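Local coordinates for protein Phospholipase/Carboxylesterase (Haliangium ochraceum, PDB 4Q82) that probably hydrolyses carboxylic ester bonds, such as those of phospholipids, as a serine hydrolase of the alpha/beta type, at residues D45-P48 / S49-L53; E69-P72 / P73-A77; A99-K102 / V103-N106; R110-R114 / D115-N119. All blocks are in the same frame, centred on the assembly; numbering follows the deposited sequence.

In the fold
Four local contacts, met in the order 1, 2, 3, 4 along the chain, gather round one end of the mixed sheet. Contact 1 lies in the loop before the outermost strand 53-56, and contact 2 carries the neighbouring strand 67-70 into its exit turn. Contact 3 runs from helix 97-100 toward helix 107-113, whose end is contact 4, ahead of strand 124-128. The centre of contact 1 is about 9 Å from those of contacts 2 and 4, and it touches both: R52 reaches Y70, while S49 and S50 reach I112 and D115. Contact 3 touches contact 4 alone, through A105 and R110. The N-terminal loop is thus tied to both the sheet edge and the helix packed beside it.

Contact 1: D45-P48 / S49-L53; sequences DDRP and SSARL
R52 reaches back along the chain to D45 and R47, and its side chain can be followed outward atom by atom. CG leaves CB anti to the carbonyl carbon (chi1 -62°) and passes R47 NH2 and D45 OD2. CD comes nearer to the carboxylate, 3.3 Å from D45 OD2. NE makes a weak hydrogen bond to L71 O. The bend at chi3 swings the guanidinium round so that NH1 meets two acceptors: R52 NH1 to R47 O is 2.9 Å, with R47 O near the guanidinium plane, and R52 NH1 to D45 OD2 is 3.2 Å, a salt bridge striking the carboxylate from above its plane. At the other tip, NH2 turns to Y70 OH and N119 OD1. D45 is also gripped side-on by R47, NE to OD1 and NH2 to OD2 (2.9 Å each). R47 NH2 and R52 NH1 reach OD2 from opposite faces, so the carboxylate is clamped between two arginines whose like charges it probably offsets. D45 OD1 takes the backbone N of R47 as well, closing an Asx turn. A51 CB covers one face of the R47 guanidinium, 3.7 Å above its plane, and A51 N bonds to P48 O in the 3-10 turn. The loop leads into edge strand 53-56: R52 pairs through its backbone with L71 beyond strand 67-70, and S49 and S50 hydrogen-bond to I112 O and D115 at the end of helix 107-113.

Contact 2: E69-P72 / P73-A77; sequences EYLP and PRYGA
L71, just ahead of a type I beta turn from P72 to Y75, meets the last residue of that turn, by which the chain leaves strand 67-70 of the alpha/beta sheet. The L71 side chain stands over one face of the phenol: CD2 is 3.9 Å from the centroid of the Y75 ring and only 2° off its normal, a centred CH-pi contact. The second methyl lies toward the rim, with L71 CD1 4.0 Å from Y75 CD2. With CG anti to its backbone N (chi1 -177°), the tyrosine carries its ring back over the residues before the turn. P72 comes at the base of that side chain instead, its CD 3.8 Å from Y75 CB, and Y75 N closes the turn on P72 O at 3.1 Å. The Y75 side chain also packs on V124 of strand 124-128, and its OH bonds to the backbone N of E153, which anchors the far end of the ring. A serine here would take the ring from L71 and V124 and would probably leave L71 CD2 without its face and E153 N without its mate. Y70, the other aromatic residue, reaches the second proline by its hydroxyl, already bound by R52: Y70 OH lies 3.7 Å from P73 CD.

Contact 3: A99-K102 / V103-N106; sequences ALDK and VLAN
The L100 carbonyl is met from above its plane by V103 N, and those of D101 and K102 likewise by L104 N and A105 N: successive bonds from each amide to the carbonyl three residues back, of the 3-10 type, between helices 97-100 and 107-113. V103 N stands 55° out of the plane of the L100 carbonyl, at 2.9 Å from L100 O. L104 N is 58° out of the D101 carbonyl plane. These three bonds wind the backbone tightly as it runs on toward helix 107-113. L100 O has a second donor in the indole NE1 of W68, on strand 67-70, so that carbonyl joins the turn to the sheet.

One apolar pair has the same three-residue spacing: L100 CD2 and V103 CG2 are 4.2 Å apart, and V103 and L104 both rest against W68 as well. V103 places CG1 anti to its backbone N (chi1 176°), which leaves CG2 on the side of L100. L104 folds over the carbonyl its own amide uses: its CB is 3.4 Å from D101 O. At the edge of the flat D101 carboxylate, OD1 lies 3.9 Å from L104 CD1. K102 extends in another direction, where its NZ bonds to N92 O. At the last of the three bonds A105 CB lies 3.3 Å from K102 O.

Contact 4: R110-R114 / D115-N119; sequences RYIER and DEWSN
I112 lays CG1 over one face of the W117 indole, 3.7 Å from the centroid of the five-membered ring, a CH-pi contact displaced toward the rim. I112 CG1 is 3.5 Å from W117 CG, and the two side chains run side by side in the same direction. W117 CG is anti to its backbone N (chi1 -177°), which turns the indole back under the helix end. There its edge meets Y111, W117 CE3 lying 4.2 Å from Y111 CB. Y70 and Y269 add edge-to-face contacts and R121 a cation-pi contact. An alanine here would remove the indole and would probably leave a gap beneath I112 and deprive Y70 and Y269 of their partner ring.

E116 extends alongside R114, and its OE1 sits at the edge of the Y111 ring, 3.4 Å from Y111 CD1. The guanidiniums of R110 and R114 overlap face on face, R114 CZ 3.3 Å above the plane of R110. One water joins R110 NE to E116 OE1, and through it the carboxylate probably eases the repulsion between the arginines; a second, doubtfully close to R114 NH1, lies between that atom and E116 OE2.

The backbone bonds complete a Schellman motif: E116 N to Y111 O (2.8 Å) and D115 N to I112 O (3.2 Å), with D115 at positive phi as the C-prime residue that ends helix 107-113.

Contact 1: D45-P48 / S49-L53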
loop_
_atom_site.group_PDB
_atom_site.type_symbol
_atom_site.label_atom_id
_atom_site.label_comp_id
_atom_site.label_asym_id
_atom_site.label_seq_id
_atom_site.Cartn_x
_atom_site.Cartn_y
_atom_site.Cartn_z
ATOM N N ASP A 45 15.009 -1.588 -20.271
ATOM C CA ASP A 45 15.301 -2.818 -19.535
ATOM C C ASP A 45 14.053 -3.692 -19.523
ATOM O O ASP A 45 12.982 -3.206 -19.191
ATOM C CB ASP A 45 15.757 -2.448 -18.119
ATOM C CG ASP A 45 15.989 -3.647 -17.201
ATOM O OD1 ASP A 45 16.088 -4.807 -17.646
ATOM O OD2 ASP A 45 16.121 -3.393 -15.993
ATOM N N ASP A 46 14.174 -4.958 -19.923
ATOM C CA ASP A 46 13.036 -5.881 -19.897
ATOM C C ASP A 46 13.368 -7.178 -19.152
ATOM O O ASP A 46 12.694 -8.177 -19.307
ATOM C CB ASP A 46 12.554 -6.201 -21.320
ATOM C CG ASP A 46 11.153 -6.824 -21.338
ATOM O OD1 ASP A 46 10.269 -6.371 -20.563
ATOM O OD2 ASP A 46 10.947 -7.776 -22.118
ATOM N N ARG A 47 14.413 -7.163 -18.335
ATOM C CA ARG A 47 14.667 -8.278 -17.421
ATOM C C ARG A 47 13.492 -8.471 -16.447
ATOM O O ARG A 47 12.785 -7.527 -16.155
ATOM C CB ARG A 47 15.946 -8.021 -16.635
ATOM C CG ARG A 47 17.198 -8.010 -17.505
ATOM C CD ARG A 47 18.377 -7.582 -16.655
ATOM N NE ARG A 47 18.105 -6.278 -16.079
ATOM C CZ ARG A 47 18.801 -5.712 -15.097
ATOM N NH1 ARG A 47 19.841 -6.337 -14.562
ATOM N NH2 ARG A 47 18.450 -4.511 -14.651
ATOM N N PRO A 48 13.311 -9.689 -15.930
ATOM C CA PRO A 48 12.225 -9.945 -14.967
ATOM C C PRO A 48 12.359 -9.075 -13.702
ATOM O O PRO A 48 13.446 -8.591 -13.410
ATOM C CB PRO A 48 12.386 -11.430 -14.618
ATOM C CG PRO A 48 13.389 -11.986 -15.567
ATOM C CD PRO A 48 14.182 -10.862 -16.145
ATOM N N SER A 49 11.266 -8.901 -12.959
ATOM C CA SER A 49 11.219 -7.901 -11.900
ATOM C C SER A 49 12.280 -8.060 -10.824
ATOM O O SER A 49 12.728 -7.059 -10.253
ATOM C CB SER A 49 9.820 -7.906 -11.256
ATOM O OG SER A 49 9.466 -9.207 -10.810
ATOM N N SER A 50 12.698 -9.291 -10.512
ATOM C CA SER A 50 13.668 -9.454 -9.414
ATOM C C SER A 50 15.004 -8.800 -9.739
ATOM O O SER A 50 15.764 -8.486 -8.841
ATOM C CB SER A 50 13.913 -10.931 -9.066
ATOM O OG SER A 50 14.414 -11.632 -10.179
ATOM N N ALA A 51 15.275 -8.578 -11.022
ATOM C CA ALA A 51 16.523 -7.939 -11.430
ATOM C C ALA A 51 16.625 -6.520 -10.895
ATOM O O ALA A 51 17.721 -5.989 -10.758
ATOM C CB ALA A 51 16.645 -7.940 -12.944
ATOM N N ARG A 52 15.490 -5.902 -10.570
ATOM C CA ARG A 52 15.511 -4.522 -10.088
ATOM C C ARG A 52 15.016 -4.416 -8.652
ATOM O O ARG A 52 14.568 -3.361 -8.223
ATOM C CB ARG A 52 14.670 -3.629 -11.008
ATOM C CG ARG A 52 15.197 -3.569 -12.464
ATOM C CD ARG A 52 14.247 -2.808 -13.391
ATOM N NE ARG A 52 12.937 -3.457 -13.435
ATOM C CZ ARG A 52 12.634 -4.480 -14.229
ATOM N NH1 ARG A 52 13.540 -4.972 -15.070
ATOM N NH2 ARG A 52 11.434 -5.020 -14.166
ATOM N N LEU A 53 15.108 -5.514 -7.916
ATOM C CA LEU A 53 14.732 -5.537 -6.497
ATOM C C LEU A 53 15.980 -5.477 -5.635
ATOM O O LEU A 53 16.856 -6.337 -5.777
ATOM C CB LEU A 53 13.951 -6.806 -6.190
ATOM C CG LEU A 53 13.577 -7.026 -4.718
ATOM C CD1 LEU A 53 12.581 -5.941 -4.294
ATOM C CD2 LEU A 53 12.978 -8.422 -4.549
#

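Contact 2: E69-P72 / P73-A77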
loop_
_atom_site.group_PDB
_atom_site.type_symbol
_atom_site.label_atom_id
_atom_site.label_comp_id
_atom_site.label_asym_id
_atom_site.label_seq_id
_atom_site.Cartn_x
_atom_site.Cartn_y
_atom_site.Cartn_z
ATOM N N GLU A 69 13.466 -2.147 -2.206
ATOM C CA GLU A 69 13.332 -1.159 -3.268
ATOM C C GLU A 69 13.166 -1.862 -4.600
ATOM O O GLU A 69 14.033 -2.639 -5.010
ATOM C CB GLU A 69 14.557 -0.245 -3.290
ATOM C CG GLU A 69 14.677 0.651 -4.485
ATOM C CD GLU A 69 16.116 1.094 -4.673
ATOM O OE1 GLU A 69 16.584 2.002 -3.936
ATOM O OE2 GLU A 69 16.786 0.498 -5.541
ATOM N N TYR A 70 12.033 -1.623 -5.251
ATOM C CA TYR A 70 11.824 -2.082 -6.621
ATOM C C TYR A 70 11.738 -0.884 -7.566
ATOM O O TYR A 70 10.919 0.018 -7.361
ATOM C CB TYR A 70 10.543 -2.936 -6.774
ATOM C CG TYR A 70 10.283 -3.206 -8.249
ATOM C CD1 TYR A 70 11.107 -4.074 -8.966
ATOM C CD2 TYR A 70 9.259 -2.556 -8.934
ATOM C CE1 TYR A 70 10.887 -4.330 -10.325
ATOM C CE2 TYR A 70 9.044 -2.790 -10.313
ATOM C CZ TYR A 70 9.862 -3.680 -10.985
ATOM O OH TYR A 70 9.663 -3.916 -12.325
ATOM N N LEU A 71 12.576 -0.885 -8.603
ATOM C CA LEU A 71 12.547 0.164 -9.618
ATOM C C LEU A 71 11.985 -0.404 -10.915
ATOM O O LEU A 71 12.329 -1.517 -11.322
ATOM C CB LEU A 71 13.945 0.750 -9.842
ATOM C CG LEU A 71 14.642 1.297 -8.597
ATOM C CD1 LEU A 71 16.063 1.716 -8.950
ATOM C CD2 LEU A 71 13.872 2.449 -7.986
ATOM N N PRO A 72 11.069 0.343 -11.546
ATOM C CA PRO A 72 10.423 -0.098 -12.778
ATOM C C PRO A 72 11.383 0.057 -13.955
ATOM O O PRO A 72 12.375 0.767 -13.837
ATOM C CB PRO A 72 9.237 0.858 -12.914
ATOM C CG PRO A 72 9.748 2.126 -12.308
ATOM C CD PRO A 72 10.587 1.669 -11.118
ATOM N N PRO A 73 11.085 -0.598 -15.076
ATOM C CA PRO A 73 11.978 -0.556 -16.239
ATOM C C PRO A 73 12.396 0.847 -16.684
ATOM O O PRO A 73 13.573 1.059 -16.996
ATOM C CB PRO A 73 11.147 -1.239 -17.319
ATOM C CG PRO A 73 10.384 -2.272 -16.549
ATOM C CD PRO A 73 10.029 -1.608 -15.235
ATOM N N ARG A 74 11.463 1.792 -16.696
ATOM C CA ARG A 74 11.767 3.129 -17.197
ATOM C C ARG A 74 12.123 4.135 -16.104
ATOM O O ARG A 74 12.036 5.341 -16.333
ATOM C CB ARG A 74 10.587 3.656 -18.014
ATOM C CG ARG A 74 10.303 2.839 -19.261
ATOM C CD ARG A 74 9.002 3.255 -19.928
ATOM N NE ARG A 74 8.267 2.096 -20.434
ATOM C CZ ARG A 74 8.308 1.666 -21.693
ATOM N NH1 ARG A 74 9.042 2.306 -22.593
ATOM N NH2 ARG A 74 7.606 0.599 -22.055
ATOM N N TYR A 75 12.522 3.652 -14.928
ATOM C CA TYR A 75 12.902 4.550 -13.833
ATOM C C TYR A 75 13.983 5.534 -14.292
ATOM O O TYR A 75 14.936 5.147 -14.980
ATOM C CB TYR A 75 13.394 3.773 -12.605
ATOM C CG TYR A 75 13.725 4.689 -11.442
ATOM C CD1 TYR A 75 12.719 5.316 -10.721
ATOM C CD2 TYR A 75 15.048 4.951 -11.087
ATOM C CE1 TYR A 75 13.018 6.174 -9.652
ATOM C CE2 TYR A 75 15.358 5.806 -10.031
ATOM C CZ TYR A 75 14.340 6.415 -9.318
ATOM O OH TYR A 75 14.641 7.268 -8.274
ATOM N N GLY A 76 13.801 6.811 -13.967
ATOM C CA GLY A 76 14.743 7.843 -14.386
ATOM C C GLY A 76 14.371 8.582 -15.667
ATOM O O GLY A 76 14.793 9.725 -15.865
ATOM N N ALA A 77 13.576 7.942 -16.527
ATOM C CA ALA A 77 13.242 8.484 -17.848
ATOM C C ALA A 77 12.188 9.575 -17.755
ATOM O O ALA A 77 12.128 10.482 -18.578
ATOM C CB ALA A 77 12.764 7.374 -18.772
#

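Contact 3: A99-K102 / V103-N106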
loop_
_atom_site.group_PDB
_atom_site.type_symbol
_atom_site.label_atom_id
_atom_site.label_comp_id
_atom_site.label_asym_id
_atom_site.label_seq_id
_atom_site.Cartn_x
_atom_site.Cartn_y
_atom_site.Cartn_z
ATOM N N ALA A 99 16.399 -9.749 8.463
ATOM C CA ALA A 99 15.016 -9.588 8.880
ATOM C C ALA A 99 14.110 -9.252 7.694
ATOM O O ALA A 99 12.931 -9.652 7.657
ATOM C CB ALA A 99 14.919 -8.501 9.947
ATOM N N LEU A 100 14.653 -8.511 6.730
ATOM C CA LEU A 100 13.847 -8.029 5.599
ATOM C C LEU A 100 13.326 -9.159 4.741
ATOM O O LEU A 100 12.321 -8.992 4.035
ATOM C CB LEU A 100 14.651 -7.049 4.737
ATOM C CG LEU A 100 14.516 -5.613 5.262
ATOM C CD1 LEU A 100 15.688 -4.732 4.798
ATOM C CD2 LEU A 100 13.174 -5.022 4.831
ATOM N N ASP A 101 13.990 -10.313 4.787
ATOM C CA ASP A 101 13.525 -11.448 4.001
ATOM C C ASP A 101 12.070 -11.803 4.361
ATOM O O ASP A 101 11.316 -12.262 3.505
ATOM C CB ASP A 101 14.446 -12.657 4.186
ATOM C CG ASP A 101 15.602 -12.680 3.180
ATOM O OD1 ASP A 101 15.549 -11.942 2.167
ATOM O OD2 ASP A 101 16.559 -13.459 3.390
ATOM N N LYS A 102 11.665 -11.564 5.609
ATOM C CA LYS A 102 10.275 -11.840 6.022
ATOM C C LYS A 102 9.257 -11.081 5.179
ATOM O O LYS A 102 8.169 -11.591 4.909
ATOM C CB LYS A 102 10.041 -11.473 7.495
ATOM C CG LYS A 102 10.718 -12.389 8.499
ATOM C CD LYS A 102 10.377 -11.911 9.906
ATOM C CE LYS A 102 11.317 -12.468 10.974
ATOM N NZ LYS A 102 11.212 -11.646 12.235
ATOM N N VAL A 103 9.605 -9.856 4.793
ATOM C CA VAL A 103 8.670 -8.979 4.092
ATOM C C VAL A 103 8.356 -9.530 2.695
ATOM O O VAL A 103 7.328 -9.174 2.097
ATOM C CB VAL A 103 9.223 -7.510 4.028
ATOM C CG1 VAL A 103 8.314 -6.589 3.218
ATOM C CG2 VAL A 103 9.436 -6.934 5.442
ATOM N N LEU A 104 9.183 -10.448 2.189
ATOM C CA LEU A 104 8.918 -11.038 0.879
ATOM C C LEU A 104 7.745 -12.034 0.880
ATOM O O LEU A 104 7.360 -12.537 -0.180
ATOM C CB LEU A 104 10.166 -11.744 0.334
ATOM C CG LEU A 104 11.426 -10.893 0.206
ATOM C CD1 LEU A 104 12.577 -11.777 -0.293
ATOM C CD2 LEU A 104 11.166 -9.720 -0.754
ATOM N N ALA A 105 7.178 -12.312 2.054
ATOM C CA ALA A 105 6.139 -13.346 2.189
ATOM C C ALA A 105 4.847 -13.034 1.424
ATOM O O ALA A 105 4.227 -13.928 0.834
ATOM C CB ALA A 105 5.802 -13.560 3.649
ATOM N N ASN A 106 4.434 -11.778 1.447
ATOM C CA ASN A 106 3.131 -11.399 0.895
ATOM C C ASN A 106 3.195 -10.119 0.102
ATOM O O ASN A 106 4.088 -9.295 0.298
ATOM C CB ASN A 106 2.080 -11.166 2.022
ATOM C CG ASN A 106 1.920 -12.332 2.946
ATOM O OD1 ASN A 106 2.014 -12.189 4.184
ATOM N ND2 ASN A 106 1.623 -13.490 2.386
#

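Contact 4: R110-R114 / D115-N119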
loop_
_atom_site.group_PDB
_atom_site.type_symbol
_atom_site.label_atom_id
_atom_site.label_comp_id
_atom_site.label_asym_id
_atom_site.label_seq_id
_atom_site.Cartn_x
_atom_site.Cartn_y
_atom_site.Cartn_z
ATOM N N ARG A 110 6.494 -9.934 -2.677
ATOM C CA ARG A 110 6.464 -11.360 -3.002
ATOM C C ARG A 110 6.481 -11.576 -4.516
ATOM O O ARG A 110 7.331 -12.320 -5.038
ATOM C CB ARG A 110 5.211 -12.029 -2.402
ATOM C CG ARG A 110 5.015 -13.476 -2.841
ATOM C CD ARG A 110 3.601 -13.954 -2.505
ATOM N NE ARG A 110 3.369 -15.308 -2.999
ATOM C CZ ARG A 110 3.678 -16.411 -2.327
ATOM N NH1 ARG A 110 4.230 -16.331 -1.117
ATOM N NH2 ARG A 110 3.431 -17.598 -2.860
ATOM N N TYR A 111 5.570 -10.914 -5.223
ATOM C CA TYR A 111 5.455 -11.129 -6.674
ATOM C C TYR A 111 6.662 -10.578 -7.385
ATOM O O TYR A 111 7.143 -11.172 -8.357
ATOM C CB TYR A 111 4.149 -10.511 -7.220
ATOM C CG TYR A 111 2.998 -11.124 -6.456
ATOM C CD1 TYR A 111 2.694 -12.487 -6.599
ATOM C CD2 TYR A 111 2.278 -10.380 -5.530
ATOM C CE1 TYR A 111 1.683 -13.087 -5.837
ATOM C CE2 TYR A 111 1.274 -10.957 -4.777
ATOM C CZ TYR A 111 0.980 -12.309 -4.934
ATOM O OH TYR A 111 -0.016 -12.882 -4.153
ATOM N N ILE A 112 7.168 -9.444 -6.910
ATOM C CA ILE A 112 8.396 -8.888 -7.517
ATOM C C ILE A 112 9.562 -9.856 -7.374
ATOM O O ILE A 112 10.300 -10.119 -8.346
ATOM C CB ILE A 112 8.767 -7.532 -6.888
ATOM C CG1 ILE A 112 7.744 -6.480 -7.329
ATOM C CG2 ILE A 112 10.237 -7.116 -7.266
ATOM C CD1 ILE A 112 7.657 -5.288 -6.364
ATOM N N GLU A 113 9.742 -10.402 -6.172
ATOM C CA GLU A 113 10.880 -11.282 -5.939
ATOM C C GLU A 113 10.774 -12.556 -6.797
ATOM O O GLU A 113 11.785 -13.133 -7.208
ATOM C CB GLU A 113 10.984 -11.643 -4.451
ATOM C CG GLU A 113 12.364 -12.165 -4.065
ATOM C CD GLU A 113 12.456 -13.658 -4.188
ATOM O OE1 GLU A 113 11.382 -14.309 -4.185
ATOM O OE2 GLU A 113 13.590 -14.177 -4.293
ATOM N N ARG A 114 9.548 -12.981 -7.068
ATOM C CA ARG A 114 9.294 -14.213 -7.816
ATOM C C ARG A 114 9.193 -14.023 -9.325
ATOM O O ARG A 114 8.791 -14.946 -10.025
ATOM C CB ARG A 114 7.991 -14.849 -7.324
ATOM C CG ARG A 114 8.126 -15.363 -5.917
ATOM C CD ARG A 114 6.824 -15.933 -5.420
ATOM N NE ARG A 114 6.941 -16.254 -3.998
ATOM C CZ ARG A 114 6.799 -17.473 -3.492
ATOM N NH1 ARG A 114 6.524 -18.497 -4.293
ATOM N NH2 ARG A 114 6.925 -17.663 -2.183
ATOM N N ASP A 115 9.520 -12.827 -9.806
ATOM C CA ASP A 115 9.386 -12.473 -11.229
ATOM C C ASP A 115 7.951 -12.620 -11.745
ATOM O O ASP A 115 7.742 -12.933 -12.923
ATOM C CB ASP A 115 10.335 -13.315 -12.090
ATOM C CG ASP A 115 11.779 -13.055 -11.768
ATOM O OD1 ASP A 115 12.101 -11.919 -11.336
ATOM O OD2 ASP A 115 12.600 -13.970 -11.962
ATOM N N GLU A 116 6.977 -12.370 -10.866
ATOM C CA GLU A 116 5.564 -12.461 -11.211
ATOM C C GLU A 116 4.914 -11.075 -11.224
ATOM O O GLU A 116 3.692 -10.952 -11.221
ATOM C CB GLU A 116 4.822 -13.391 -10.223
ATOM C CG GLU A 116 5.357 -14.833 -10.242
ATOM C CD GLU A 116 4.772 -15.704 -9.121
ATOM O OE1 GLU A 116 4.020 -15.179 -8.285
ATOM O OE2 GLU A 116 5.043 -16.922 -9.084
ATOM N N TRP A 117 5.742 -10.042 -11.242
ATOM C CA TRP A 117 5.278 -8.652 -11.281
ATOM C C TRP A 117 5.525 -8.083 -12.678
ATOM O O TRP A 117 6.674 -7.860 -13.061
ATOM C CB TRP A 117 6.018 -7.849 -10.207
ATOM C CG TRP A 117 5.621 -6.407 -10.050
ATOM C CD1 TRP A 117 6.194 -5.313 -10.672
ATOM C CD2 TRP A 117 4.605 -5.892 -9.180
ATOM N NE1 TRP A 117 5.587 -4.156 -10.224
ATOM C CE2 TRP A 117 4.604 -4.488 -9.322
ATOM C CE3 TRP A 117 3.688 -6.490 -8.288
ATOM C CZ2 TRP A 117 3.723 -3.670 -8.613
ATOM C CZ3 TRP A 117 2.811 -5.674 -7.583
ATOM C CH2 TRP A 117 2.839 -4.273 -7.747
ATOM N N SER A 118 4.461 -7.882 -13.453
ATOM C CA SER A 118 4.618 -7.454 -14.849
ATOM C C SER A 118 5.529 -6.235 -15.034
ATOM O O SER A 118 5.424 -5.261 -14.301
ATOM C CB SER A 118 3.251 -7.140 -15.462
ATOM O OG SER A 118 3.423 -6.581 -16.744
ATOM N N ASN A 119 6.411 -6.301 -16.035
ATOM C CA ASN A 119 7.241 -5.173 -16.420
ATOM C C ASN A 119 6.443 -3.975 -16.947
ATOM O O ASN A 119 6.968 -2.862 -16.999
ATOM C CB ASN A 119 8.278 -5.615 -17.473
ATOM C CG ASN A 119 9.435 -6.382 -16.849
ATOM O OD1 ASN A 119 9.546 -6.461 -15.611
ATOM N ND2 ASN A 119 10.327 -6.915 -17.692
HETATM O O HOH W 1 3.163 -16.248 -5.788
HETATM O O HOH W 2 5.699 -18.563 -6.702
#